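Local atomic coordinates of possible metal-dependent hydrolase (Veillonella parvula, PDB entry 3RPC), a protein that probably acts as a metal-dependent hydrolase of the metallo-beta-lactamase superfamily, holding zinc ions in its presumed active site. Residues I92-T97 with E101-Q106; G152-A157 with F182-I187; R241-I244 with N248-S251. All coordinates share one frame; numbering follows the deposited sequence.

The three contacts follow one another along the chain; none nests in or crosses another. Contact 1 comes first and closes the short turn from strand 92-94 into helix 97-105, beside the edge strand 111-113 of the first mixed sheet. Contact 2 spans more chain. It brings strand 152-156 of the second sheet against the end of helix 173-182 and the turn into strand 186-190. Contact 3 closes the C-terminal end of helix 237-246, before strand 253-254 at the edge of that second sheet. Contacts 1 and 2 approach to about 6 Å between nearest atoms without touching. Contacts 1 and 3 lie on opposite sides of the chain's centre, their centres about 38 Å apart.

Contact 1: I92-T97 with E101-Q106; sequences IFVQNT and ELITSQ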
ATOM      1  N   ILE A  92       0.139 -22.735   2.166  1.00 16.97           N
ATOM      2  CA  ILE A  92       0.871 -21.594   2.710  1.00 16.28           C
ATOM      3  C   ILE A  92       0.384 -20.345   1.996  1.00 18.33           C
ATOM      4  O   ILE A  92       0.492 -20.252   0.780  1.00 18.26           O
ATOM      5  CB  ILE A  92       2.388 -21.714   2.451  1.00 17.58           C
ATOM      6  CG1 ILE A  92       2.887 -23.148   2.699  1.00 17.26           C
ATOM      7  CG2 ILE A  92       3.161 -20.682   3.273  1.00 16.73           C
ATOM      8  CD1 ILE A  92       2.698 -23.650   4.135  1.00 17.60           C
ATOM      9  N   PHE A  93      -0.133 -19.383   2.754  1.00 16.82           N
ATOM     10  CA  PHE A  93      -0.637 -18.142   2.183  1.00 16.30           C
ATOM     11  C   PHE A  93       0.453 -17.091   2.291  1.00 16.44           C
ATOM     12  O   PHE A  93       1.041 -16.921   3.353  1.00 17.26           O
ATOM     13  CB  PHE A  93      -1.892 -17.694   2.939  1.00 15.63           C
ATOM     14  CG  PHE A  93      -3.081 -18.577   2.678  1.00 14.48           C
ATOM     15  CD1 PHE A  93      -3.906 -18.336   1.595  1.00 17.60           C
ATOM     16  CD2 PHE A  93      -3.369 -19.639   3.517  1.00 15.18           C
ATOM     17  CE1 PHE A  93      -4.994 -19.153   1.335  1.00 16.88           C
ATOM     18  CE2 PHE A  93      -4.463 -20.465   3.267  1.00 16.65           C
ATOM     19  CZ  PHE A  93      -5.278 -20.214   2.178  1.00 18.29           C
ATOM     20  N   VAL A  94       0.725 -16.409   1.186  1.00 15.06           N
ATOM     21  CA  VAL A  94       1.822 -15.452   1.122  1.00 16.11           C
ATOM     22  C   VAL A  94       1.373 -14.153   0.454  1.00 17.03           C
ATOM     23  O   VAL A  94       0.271 -14.073  -0.085  1.00 17.54           O
ATOM     24  CB  VAL A  94       3.032 -16.043   0.359  1.00 17.08           C
ATOM     25  CG1 VAL A  94       3.515 -17.329   1.031  1.00 16.65           C
ATOM     26  CG2 VAL A  94       2.679 -16.292  -1.114  1.00 18.95           C
ATOM     27  N   GLN A  95       2.219 -13.125   0.514  1.00 15.18           N
ATOM     28  CA  GLN A  95       1.817 -11.779   0.076  1.00 15.35           C
ATOM     29  C   GLN A  95       2.059 -11.447  -1.392  1.00 19.91           C
ATOM     30  O   GLN A  95       1.425 -10.547  -1.935  1.00 19.85           O
ATOM     31  CB  GLN A  95       2.517 -10.707   0.934  1.00 14.89           C
ATOM     32  CG  GLN A  95       3.996 -10.577   0.633  1.00 16.99           C
ATOM     33  CD  GLN A  95       4.698  -9.514   1.465  1.00 14.66           C
ATOM     34  OE1 GLN A  95       4.102  -8.503   1.852  1.00 15.96           O
ATOM     35  NE2 GLN A  95       5.978  -9.732   1.723  1.00 15.74           N
ATOM     36  N   ASN A  96       2.975 -12.158  -2.041  1.00 14.81           N
ATOM     37  CA  ASN A  96       3.381 -11.772  -3.383  1.00 15.05           C
ATOM     38  C   ASN A  96       4.129 -12.908  -4.074  1.00 17.01           C
ATOM     39  O   ASN A  96       4.393 -13.949  -3.468  1.00 17.65           O
ATOM     40  CB  ASN A  96       4.199 -10.467  -3.369  1.00 16.16           C
ATOM     41  CG  ASN A  96       5.521 -10.593  -2.621  1.00 17.85           C
ATOM     42  OD1 ASN A  96       6.056 -11.688  -2.451  1.00 17.66           O
ATOM     43  ND2 ASN A  96       6.048  -9.459  -2.158  1.00 19.78           N
ATOM     44  N   THR A  97       4.452 -12.699  -5.343  1.00 18.04           N
ATOM     45  CA  THR A  97       5.107 -13.733  -6.136  1.00 19.02           C
ATOM     46  C   THR A  97       6.513 -14.054  -5.617  1.00 18.48           C
ATOM     47  O   THR A  97       6.922 -15.215  -5.621  1.00 20.53           O
ATOM     48  CB  THR A  97       5.163 -13.330  -7.615  1.00 22.58           C
ATOM     49  OG1 THR A  97       3.823 -13.181  -8.097  1.00 23.48           O
ATOM     50  CG2 THR A  97       5.881 -14.406  -8.435  1.00 22.60           C
ATOM     51  N   GLU A 101       7.741 -17.714  -4.697  1.00 21.15           N
ATOM     52  CA  GLU A 101       8.873 -18.376  -5.346  1.00 20.23           C
ATOM     53  C   GLU A 101       9.863 -18.878  -4.314  1.00 18.21           C
ATOM     54  O   GLU A 101      10.385 -19.998  -4.423  1.00 21.16           O
ATOM     55  CB  GLU A 101       9.556 -17.441  -6.337  1.00 20.91           C
ATOM     56  CG  GLU A 101       8.731 -17.201  -7.598  1.00 25.57           C
ATOM     57  CD  GLU A 101       9.356 -16.171  -8.516  1.00 39.99           C
ATOM     58  OE1 GLU A 101      10.401 -15.597  -8.145  1.00 46.00           O
ATOM     59  OE2 GLU A 101       8.797 -15.933  -9.607  1.00 42.81           O
ATOM     60  N   LEU A 102      10.109 -18.069  -3.291  1.00 19.86           N
ATOM     61  CA  LEU A 102      11.034 -18.481  -2.249  1.00 19.06           C
ATOM     62  C   LEU A 102      10.536 -19.739  -1.547  1.00 20.80           C
ATOM     63  O   LEU A 102      11.260 -20.731  -1.416  1.00 20.33           O
ATOM     64  CB  LEU A 102      11.217 -17.362  -1.227  1.00 17.30           C
ATOM     65  CG  LEU A 102      12.163 -17.717  -0.076  1.00 21.58           C
ATOM     66  CD1 LEU A 102      13.572 -17.997  -0.594  1.00 22.25           C
ATOM     67  CD2 LEU A 102      12.178 -16.614   0.975  1.00 22.29           C
ATOM     68  N   ILE A 103       9.291 -19.696  -1.091  1.00 18.54           N
ATOM     69  CA  ILE A 103       8.752 -20.789  -0.287  1.00 18.03           C
ATOM     70  C   ILE A 103       8.539 -22.070  -1.112  1.00 21.52           C
ATOM     71  O   ILE A 103       8.763 -23.176  -0.617  1.00 21.26           O
ATOM     72  CB  ILE A 103       7.499 -20.330   0.503  1.00 18.09           C
ATOM     73  CG1 ILE A 103       7.932 -19.301   1.556  1.00 18.53           C
ATOM     74  CG2 ILE A 103       6.799 -21.521   1.155  1.00 20.42           C
ATOM     75  CD1 ILE A 103       6.789 -18.676   2.350  1.00 21.37           C
ATOM     76  N   THR A 104       8.135 -21.913  -2.368  1.00 19.76           N
ATOM     77  CA  THR A 104       8.090 -23.033  -3.305  1.00 19.59           C
ATOM     78  C   THR A 104       9.470 -23.673  -3.452  1.00 23.50           C
ATOM     79  O   THR A 104       9.592 -24.902  -3.493  1.00 22.70           O
ATOM     80  CB  THR A 104       7.634 -22.585  -4.700  1.00 19.92           C
ATOM     81  OG1 THR A 104       6.290 -22.087  -4.635  1.00 23.38           O
ATOM     82  CG2 THR A 104       7.687 -23.769  -5.674  1.00 20.97           C
ATOM     83  N   SER A 105      10.509 -22.845  -3.545  1.00 23.31           N
ATOM     84  CA  SER A 105      11.863 -23.376  -3.714  1.00 23.58           C
ATOM     85  C   SER A 105      12.299 -24.142  -2.466  1.00 22.78           C
ATOM     86  O   SER A 105      13.255 -24.919  -2.501  1.00 26.00           O
ATOM     87  CB  SER A 105      12.874 -22.269  -4.028  1.00 21.54           C
ATOM     88  OG  SER A 105      13.201 -21.500  -2.873  1.00 22.34           O
ATOM     89  N   GLN A 106      11.593 -23.903  -1.364  1.00 18.62           N
ATOM     90  CA  GLN A 106      11.893 -24.550  -0.095  1.00 21.59           C
ATOM     91  C   GLN A 106      11.098 -25.847   0.088  1.00 22.84           C
ATOM     92  O   GLN A 106      11.150 -26.475   1.146  1.00 24.12           O
ATOM     93  CB  GLN A 106      11.679 -23.562   1.065  1.00 21.07           C
ATOM     94  CG  GLN A 106      12.689 -22.406   1.034  1.00 20.29           C
ATOM     95  CD  GLN A 106      12.321 -21.223   1.920  1.00 20.57           C
ATOM     96  OE1 GLN A 106      11.180 -21.082   2.364  1.00 19.77           O
ATOM     97  NE2 GLN A 106      13.299 -20.362   2.179  1.00 21.41           N
TER
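Ile-103 of helix 97-105 lies over Ile-92 and Val-94 of the strand before it. This is the first half of a beta-alpha-beta unit made of strand 92-94, helix 97-105 and strand 111-113, in the metallo-beta-lactamase fold. The apolar part is small and buried. CD1 of Ile-103 does the touching. It reaches CG1 of Val-94 at 3.8 Å and CG2 of Ile-92 at 4.2 Å. CG1 of Ile-103 stands anti to the carbonyl carbon (chi1 -67°), and the chain then runs extended, which carries CD1 out to the strand. Val-94 and Ile-103 lie alongside, their side chains running opposite ways. Val-94 also packs on Val-111 and Ile-113 of the next strand.

The polar part lies at the start of the helix. Asn-96 is the N-cap, and its OD1 accepts a hydrogen bond from Asp-99 N. One turn on, Glu-101 N donates to Thr-97 O at 2.8 Å, with an N-H...O angle of 160°. Thr-97 OG1 turns elsewhere and is hydrogen-bonded to Glu-116 of the second subunit, so this helix start takes part in the dimer. CG2 of Thr-97 instead meets the extended Glu-101 side chain. CG of Glu-101 passes 3.3 Å from Thr-97 O, and the carboxylate ends beyond it with OE2 3.5 Å from Thr-97 CG2.

Contact 2: G152-A157 with F182-I187; sequences GVIFEA and FDPNVI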
ATOM      1  N   GLY A 152      -0.629  -7.255   6.127  1.00 14.10           N
ATOM      2  CA  GLY A 152      -1.507  -7.736   7.173  1.00 13.67           C
ATOM      3  C   GLY A 152      -2.582  -8.589   6.517  1.00 14.36           C
ATOM      4  O   GLY A 152      -2.635  -8.706   5.284  1.00 14.50           O
ATOM      5  N   VAL A 153      -3.420  -9.216   7.335  1.00 14.27           N
ATOM      6  CA  VAL A 153      -4.492 -10.061   6.825  1.00 14.67           C
ATOM      7  C   VAL A 153      -5.758  -9.831   7.640  1.00 16.06           C
ATOM      8  O   VAL A 153      -5.723  -9.804   8.873  1.00 15.52           O
ATOM      9  CB  VAL A 153      -4.115 -11.560   6.897  1.00 14.71           C
ATOM     10  CG1 VAL A 153      -5.218 -12.411   6.272  1.00 16.41           C
ATOM     11  CG2 VAL A 153      -2.781 -11.802   6.207  1.00 15.58           C
ATOM     12  N   ILE A 154      -6.869  -9.639   6.937  1.00 14.19           N
ATOM     13  CA  ILE A 154      -8.195  -9.634   7.541  1.00 14.54           C
ATOM     14  C   ILE A 154      -8.808 -11.027   7.352  1.00 16.58           C
ATOM     15  O   ILE A 154      -8.825 -11.551   6.237  1.00 17.46           O
ATOM     16  CB  ILE A 154      -9.091  -8.558   6.874  1.00 15.85           C
ATOM     17  CG1 ILE A 154      -8.740  -7.163   7.414  1.00 20.09           C
ATOM     18  CG2 ILE A 154     -10.567  -8.864   7.090  1.00 19.51           C
ATOM     19  CD1 ILE A 154      -9.269  -6.890   8.813  1.00 20.91           C
ATOM     20  N   PHE A 155      -9.243 -11.649   8.446  1.00 17.11           N
ATOM     21  CA  PHE A 155      -9.934 -12.944   8.371  1.00 16.18           C
ATOM     22  C   PHE A 155     -11.422 -12.724   8.663  1.00 20.27           C
ATOM     23  O   PHE A 155     -11.778 -12.181   9.710  1.00 18.67           O
ATOM     24  CB  PHE A 155      -9.392 -13.950   9.401  1.00 14.72           C
ATOM     25  CG  PHE A 155      -7.919 -14.250   9.278  1.00 14.75           C
ATOM     26  CD1 PHE A 155      -7.486 -15.441   8.705  1.00 18.76           C
ATOM     27  CD2 PHE A 155      -6.971 -13.370   9.770  1.00 15.65           C
ATOM     28  CE1 PHE A 155      -6.134 -15.737   8.620  1.00 16.65           C
ATOM     29  CE2 PHE A 155      -5.612 -13.661   9.687  1.00 16.09           C
ATOM     30  CZ  PHE A 155      -5.192 -14.842   9.103  1.00 16.91           C
ATOM     31  N   GLU A 156     -12.284 -13.140   7.740  1.00 17.55           N
ATOM     32  CA  GLU A 156     -13.729 -13.040   7.918  1.00 18.22           C
ATOM     33  C   GLU A 156     -14.368 -14.410   7.763  1.00 20.13           C
ATOM     34  O   GLU A 156     -13.924 -15.213   6.948  1.00 22.60           O
ATOM     35  CB  GLU A 156     -14.333 -12.101   6.880  1.00 19.94           C
ATOM     36  CG  GLU A 156     -13.881 -10.668   7.015  1.00 21.30           C
ATOM     37  CD  GLU A 156     -14.392  -9.793   5.887  1.00 27.87           C
ATOM     38  OE1 GLU A 156     -14.688 -10.334   4.800  1.00 34.05           O
ATOM     39  OE2 GLU A 156     -14.507  -8.571   6.088  1.00 31.96           O
ATOM     40  N   ALA A 157     -15.413 -14.672   8.540  1.00 19.39           N
ATOM     41  CA  ALA A 157     -16.182 -15.910   8.393  1.00 19.13           C
ATOM     42  C   ALA A 157     -17.551 -15.726   9.033  1.00 22.95           C
ATOM     43  O   ALA A 157     -17.711 -14.905   9.938  1.00 22.17           O
ATOM     44  CB  ALA A 157     -15.440 -17.088   9.025  1.00 19.37           C
ATOM     45  N   PHE A 182     -13.349  -2.885   7.077  1.00 19.75           N
ATOM     46  CA  PHE A 182     -13.672  -4.234   7.545  1.00 17.48           C
ATOM     47  C   PHE A 182     -14.088  -4.314   9.013  1.00 19.99           C
ATOM     48  O   PHE A 182     -14.513  -5.374   9.485  1.00 20.14           O
ATOM     49  CB  PHE A 182     -12.504  -5.182   7.240  1.00 18.05           C
ATOM     50  CG  PHE A 182     -12.078  -5.144   5.805  1.00 19.08           C
ATOM     51  CD1 PHE A 182     -12.948  -5.551   4.810  1.00 22.18           C
ATOM     52  CD2 PHE A 182     -10.822  -4.675   5.444  1.00 17.61           C
ATOM     53  CE1 PHE A 182     -12.574  -5.495   3.479  1.00 23.98           C
ATOM     54  CE2 PHE A 182     -10.440  -4.623   4.120  1.00 23.78           C
ATOM     55  CZ  PHE A 182     -11.318  -5.033   3.135  1.00 25.45           C
ATOM     56  N   ASP A 183     -13.973  -3.194   9.722  1.00 18.99           N
ATOM     57  CA  ASP A 183     -14.405  -3.088  11.116  1.00 19.47           C
ATOM     58  C   ASP A 183     -14.088  -4.341  11.923  1.00 18.08           C
ATOM     59  O   ASP A 183     -14.999  -5.013  12.422  1.00 21.29           O
ATOM     60  CB  ASP A 183     -15.907  -2.801  11.198  1.00 21.45           C
ATOM     61  CG  ASP A 183     -16.356  -2.438  12.602  1.00 25.61           C
ATOM     62  OD1 ASP A 183     -15.568  -1.807  13.339  1.00 26.36           O
ATOM     63  OD2 ASP A 183     -17.498  -2.781  12.970  1.00 34.27           O
ATOM     64  N   PRO A 184     -12.795  -4.657  12.061  1.00 16.28           N
ATOM     65  CA  PRO A 184     -12.411  -5.862  12.805  1.00 18.89           C
ATOM     66  C   PRO A 184     -12.830  -5.837  14.273  1.00 17.17           C
ATOM     67  O   PRO A 184     -12.782  -4.786  14.932  1.00 18.23           O
ATOM     68  CB  PRO A 184     -10.883  -5.892  12.680  1.00 16.05           C
ATOM     69  CG  PRO A 184     -10.492  -4.465  12.379  1.00 17.49           C
ATOM     70  CD  PRO A 184     -11.628  -3.901  11.569  1.00 17.34           C
ATOM     71  N   ASN A 185     -13.228  -7.007  14.764  1.00 16.90           N
ATOM     72  CA  ASN A 185     -13.631  -7.193  16.153  1.00 17.97           C
ATOM     73  C   ASN A 185     -12.465  -7.628  17.031  1.00 18.27           C
ATOM     74  O   ASN A 185     -12.516  -7.481  18.252  1.00 18.87           O
ATOM     75  CB  ASN A 185     -14.752  -8.234  16.226  1.00 17.89           C
ATOM     76  CG  ASN A 185     -15.863  -7.949  15.238  1.00 21.89           C
ATOM     77  OD1 ASN A 185     -16.039  -8.677  14.267  1.00 21.90           O
ATOM     78  ND2 ASN A 185     -16.606  -6.871  15.467  1.00 23.89           N
ATOM     79  N   VAL A 186     -11.428  -8.177  16.398  1.00 16.90           N
ATOM     80  CA  VAL A 186     -10.205  -8.604  17.081  1.00 15.12           C
ATOM     81  C   VAL A 186      -9.031  -8.057  16.292  1.00 15.51           C
ATOM     82  O   VAL A 186      -8.998  -8.196  15.067  1.00 16.53           O
ATOM     83  CB  VAL A 186     -10.103 -10.144  17.145  1.00 17.14           C
ATOM     84  CG1 VAL A 186      -8.788 -10.584  17.816  1.00 16.88           C
ATOM     85  CG2 VAL A 186     -11.301 -10.719  17.880  1.00 19.28           C
ATOM     86  N   ILE A 187      -8.084  -7.419  16.973  1.00 14.76           N
ATOM     87  CA  ILE A 187      -6.970  -6.773  16.288  1.00 14.38           C
ATOM     88  C   ILE A 187      -5.655  -7.221  16.905  1.00 15.88           C
ATOM     89  O   ILE A 187      -5.379  -6.921  18.067  1.00 18.29           O
ATOM     90  CB  ILE A 187      -7.109  -5.236  16.364  1.00 15.25           C
ATOM     91  CG1 ILE A 187      -8.470  -4.818  15.783  1.00 15.25           C
ATOM     92  CG2 ILE A 187      -5.946  -4.541  15.646  1.00 16.01           C
ATOM     93  CD1 ILE A 187      -8.786  -3.324  15.962  1.00 17.03           C
TER
HETATM   94  O   HOH W   1     -15.761  -7.635   8.515  1.00 27.48           O
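Ile-154 carries CG1 anti to its carbonyl carbon (chi1 -78°), and Phe-182 holds its ring carbon CG in the same relation (chi1 -53°). These torsions turn the two side chains toward each other, from strand 152-156 and from the last residue of helix 173-182, and they cross at a slant. CG1 of Ile-154 comes within 3.8 Å of CD2 of Phe-182, oblique to the ring. The two methyl groups of the isoleucine lie against CB of Phe-182, with CD1 of Ile-154 4.0 Å from that atom. On another side the same CD1 of Ile-154 meets CB of Pro-184 at 4.3 Å. One isoleucine thus touches both the helix end and the turn that follows.

Glu-156, two residues further along the strand, points to the same side. Its chain is extended beyond CG, which brings OE2 to 3.6 Å from CD1 of Phe-182. The carboxylate and ring planes stand 79° apart. Each carboxylate oxygen has its own partner. OE1 forms a salt bridge with NE of Arg-126, outside the two segments. OE2 takes a hydrogen bond of 2.9 Å from a water that also donates to Phe-182 O, at 2.8 Å. This water links the strand side chain to the carbonyl at the helix end. Arg-126 and the water would together limit rotation of the carboxylate and probably favour its charged form.

Asp-183, with positive phi, is where the chain leaves the helix. Pro-184 then leads it on to strand 186-190. In the second mixed sheet, strand 163-165 lies between 152-156 and 186-190, and Tyr-164 packs on both Ile-154 and Pro-184. On the other side of strand 152-156 runs strand 123-128, whose Arg-126 also touches Phe-182.

Contact 3: R241-I244 with N248-S251; sequences RKFI and NIES
A Schellman motif ends helix 237-246, and Ile-244 and Ile-249 meet across it. Asn-248, with positive phi, is its C-prime residue. Ile-249 N donates to Ile-244 O at 2.9 Å, in the carbonyl plane and with an N-H...O angle of 161°. The turn folds Ile-249 back on the helix. Its CG1 lies 3.8 Å from CB of Ile-244, and the two side chains cross at about a right angle. Ile-249 CG1 sits between the backbone N and the carbonyl carbon (chi1 55°), which aims CD1 at the helix. There CD1 is 4.1 Å from Ile-244 CG2 and 4.2 Å from Phe-243 CE2, oblique to that ring.

Glu-250 covers another part of Ile-244, with its CG 3.9 Å from Ile-244 CG1. A water donates to Glu-250 OE1 at 2.8 Å and to Arg-241 O at 2.8 Å, so the carboxylate is tied to the helix main chain. The guanidinium of Arg-241 leads away, to a salt bridge with Glu-257 and a hydrogen bond to the carbonyl oxygen of Val-255. Helix 207-216 packs against this end: Ile-210 meets Ile-244, Val-214 meets Ile-249, and Thr-207 meets Phe-243. Beyond the turn the chain enters strand 253-254.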
ATOM      1  N   ARG A 241       2.322  -3.337  29.509  1.00 15.36           N
ATOM      2  CA  ARG A 241       1.451  -3.483  30.674  1.00 14.47           C
ATOM      3  C   ARG A 241       1.375  -2.203  31.514  1.00 12.97           C
ATOM      4  O   ARG A 241       0.286  -1.813  31.962  1.00 14.82           O
ATOM      5  CB  ARG A 241       1.859  -4.703  31.508  1.00 12.34           C
ATOM      6  CG  ARG A 241       1.486  -5.982  30.782  1.00 14.35           C
ATOM      7  CD  ARG A 241       2.106  -7.201  31.398  1.00 17.56           C
ATOM      8  NE  ARG A 241       1.615  -8.391  30.711  1.00 17.88           N
ATOM      9  CZ  ARG A 241       2.284  -9.535  30.633  1.00 19.12           C
ATOM     10  NH1 ARG A 241       3.480  -9.645  31.199  1.00 19.09           N
ATOM     11  NH2 ARG A 241       1.755 -10.564  29.983  1.00 20.76           N
ATOM     12  N   LYS A 242       2.509  -1.524  31.687  1.00 14.55           N
ATOM     13  CA  LYS A 242       2.517  -0.258  32.425  1.00 13.86           C
ATOM     14  C   LYS A 242       1.672   0.785  31.694  1.00 16.01           C
ATOM     15  O   LYS A 242       0.884   1.518  32.299  1.00 16.14           O
ATOM     16  CB  LYS A 242       3.951   0.262  32.591  1.00 17.47           C
ATOM     17  CG  LYS A 242       4.028   1.571  33.395  1.00 17.66           C
ATOM     18  CD  LYS A 242       5.460   1.952  33.781  1.00 18.91           C
ATOM     19  CE  LYS A 242       6.324   2.266  32.568  1.00 19.91           C
ATOM     20  NZ  LYS A 242       7.648   2.867  32.991  1.00 18.59           N
ATOM     21  N   PHE A 243       1.830   0.832  30.381  1.00 15.00           N
ATOM     22  CA  PHE A 243       1.149   1.820  29.565  1.00 13.81           C
ATOM     23  C   PHE A 243      -0.359   1.610  29.600  1.00 14.46           C
ATOM     24  O   PHE A 243      -1.122   2.563  29.789  1.00 15.10           O
ATOM     25  CB  PHE A 243       1.677   1.732  28.130  1.00 16.11           C
ATOM     26  CG  PHE A 243       0.982   2.640  27.158  1.00 15.13           C
ATOM     27  CD1 PHE A 243       1.386   3.952  27.013  1.00 15.53           C
ATOM     28  CD2 PHE A 243      -0.058   2.161  26.375  1.00 15.68           C
ATOM     29  CE1 PHE A 243       0.749   4.787  26.101  1.00 14.38           C
ATOM     30  CE2 PHE A 243      -0.708   2.998  25.464  1.00 16.44           C
ATOM     31  CZ  PHE A 243      -0.295   4.303  25.327  1.00 15.96           C
ATOM     32  N   ILE A 244      -0.810   0.380  29.382  1.00 15.20           N
ATOM     33  CA  ILE A 244      -2.251   0.149  29.352  1.00 14.36           C
ATOM     34  C   ILE A 244      -2.894   0.317  30.730  1.00 14.38           C
ATOM     35  O   ILE A 244      -4.035   0.766  30.844  1.00 16.91           O
ATOM     36  CB  ILE A 244      -2.632  -1.203  28.682  1.00 14.95           C
ATOM     37  CG1 ILE A 244      -2.091  -2.399  29.473  1.00 13.94           C
ATOM     38  CG2 ILE A 244      -2.132  -1.211  27.223  1.00 15.64           C
ATOM     39  CD1 ILE A 244      -2.459  -3.759  28.855  1.00 16.45           C
ATOM     40  N   ASN A 248      -5.725   3.248  31.636  1.00 14.48           N
ATOM     41  CA  ASN A 248      -7.032   2.676  31.951  1.00 15.87           C
ATOM     42  C   ASN A 248      -7.650   1.930  30.781  1.00 14.95           C
ATOM     43  O   ASN A 248      -8.874   1.919  30.613  1.00 16.49           O
ATOM     44  CB  ASN A 248      -7.980   3.774  32.428  1.00 15.32           C
ATOM     45  CG  ASN A 248      -7.346   4.645  33.486  1.00 16.71           C
ATOM     46  OD1 ASN A 248      -7.048   4.167  34.582  1.00 18.41           O
ATOM     47  ND2 ASN A 248      -7.125   5.918  33.167  1.00 17.00           N
ATOM     48  N   ILE A 249      -6.808   1.278  29.985  1.00 15.09           N
ATOM     49  CA  ILE A 249      -7.305   0.539  28.823  1.00 14.65           C
ATOM     50  C   ILE A 249      -7.029  -0.963  28.874  1.00 15.75           C
ATOM     51  O   ILE A 249      -7.040  -1.649  27.842  1.00 15.80           O
ATOM     52  CB  ILE A 249      -6.779   1.158  27.503  1.00 15.33           C
ATOM     53  CG1 ILE A 249      -5.247   1.253  27.509  1.00 17.01           C
ATOM     54  CG2 ILE A 249      -7.398   2.541  27.293  1.00 15.86           C
ATOM     55  CD1 ILE A 249      -4.648   1.816  26.201  1.00 16.69           C
ATOM     56  N   GLU A 250      -6.816  -1.484  30.078  1.00 16.83           N
ATOM     57  CA  GLU A 250      -6.549  -2.912  30.237  1.00 19.18           C
ATOM     58  C   GLU A 250      -7.688  -3.801  29.744  1.00 18.75           C
ATOM     59  O   GLU A 250      -7.449  -4.923  29.304  1.00 19.59           O
ATOM     60  CB  GLU A 250      -6.255  -3.231  31.698  1.00 21.83           C
ATOM     61  CG  GLU A 250      -4.904  -2.744  32.147  1.00 22.48           C
ATOM     62  CD  GLU A 250      -4.748  -2.786  33.650  1.00 31.66           C
ATOM     63  OE1 GLU A 250      -3.673  -3.213  34.124  1.00 24.64           O
ATOM     64  OE2 GLU A 250      -5.697  -2.379  34.353  1.00 39.06           O
ATOM     65  N   SER A 251      -8.925  -3.320  29.838  1.00 17.59           N
ATOM     66  CA  SER A 251     -10.060  -4.120  29.382  1.00 16.73           C
ATOM     67  C   SER A 251     -10.088  -4.254  27.859  1.00 17.98           C
ATOM     68  O   SER A 251     -10.768  -5.133  27.317  1.00 20.77           O
ATOM     69  CB  SER A 251     -11.383  -3.529  29.865  1.00 23.21           C
ATOM     70  OG  SER A 251     -11.497  -3.627  31.274  1.00 31.07           O
TER
HETATM   71  O   HOH W   2      -1.434  -3.872  32.668  1.00 22.52           O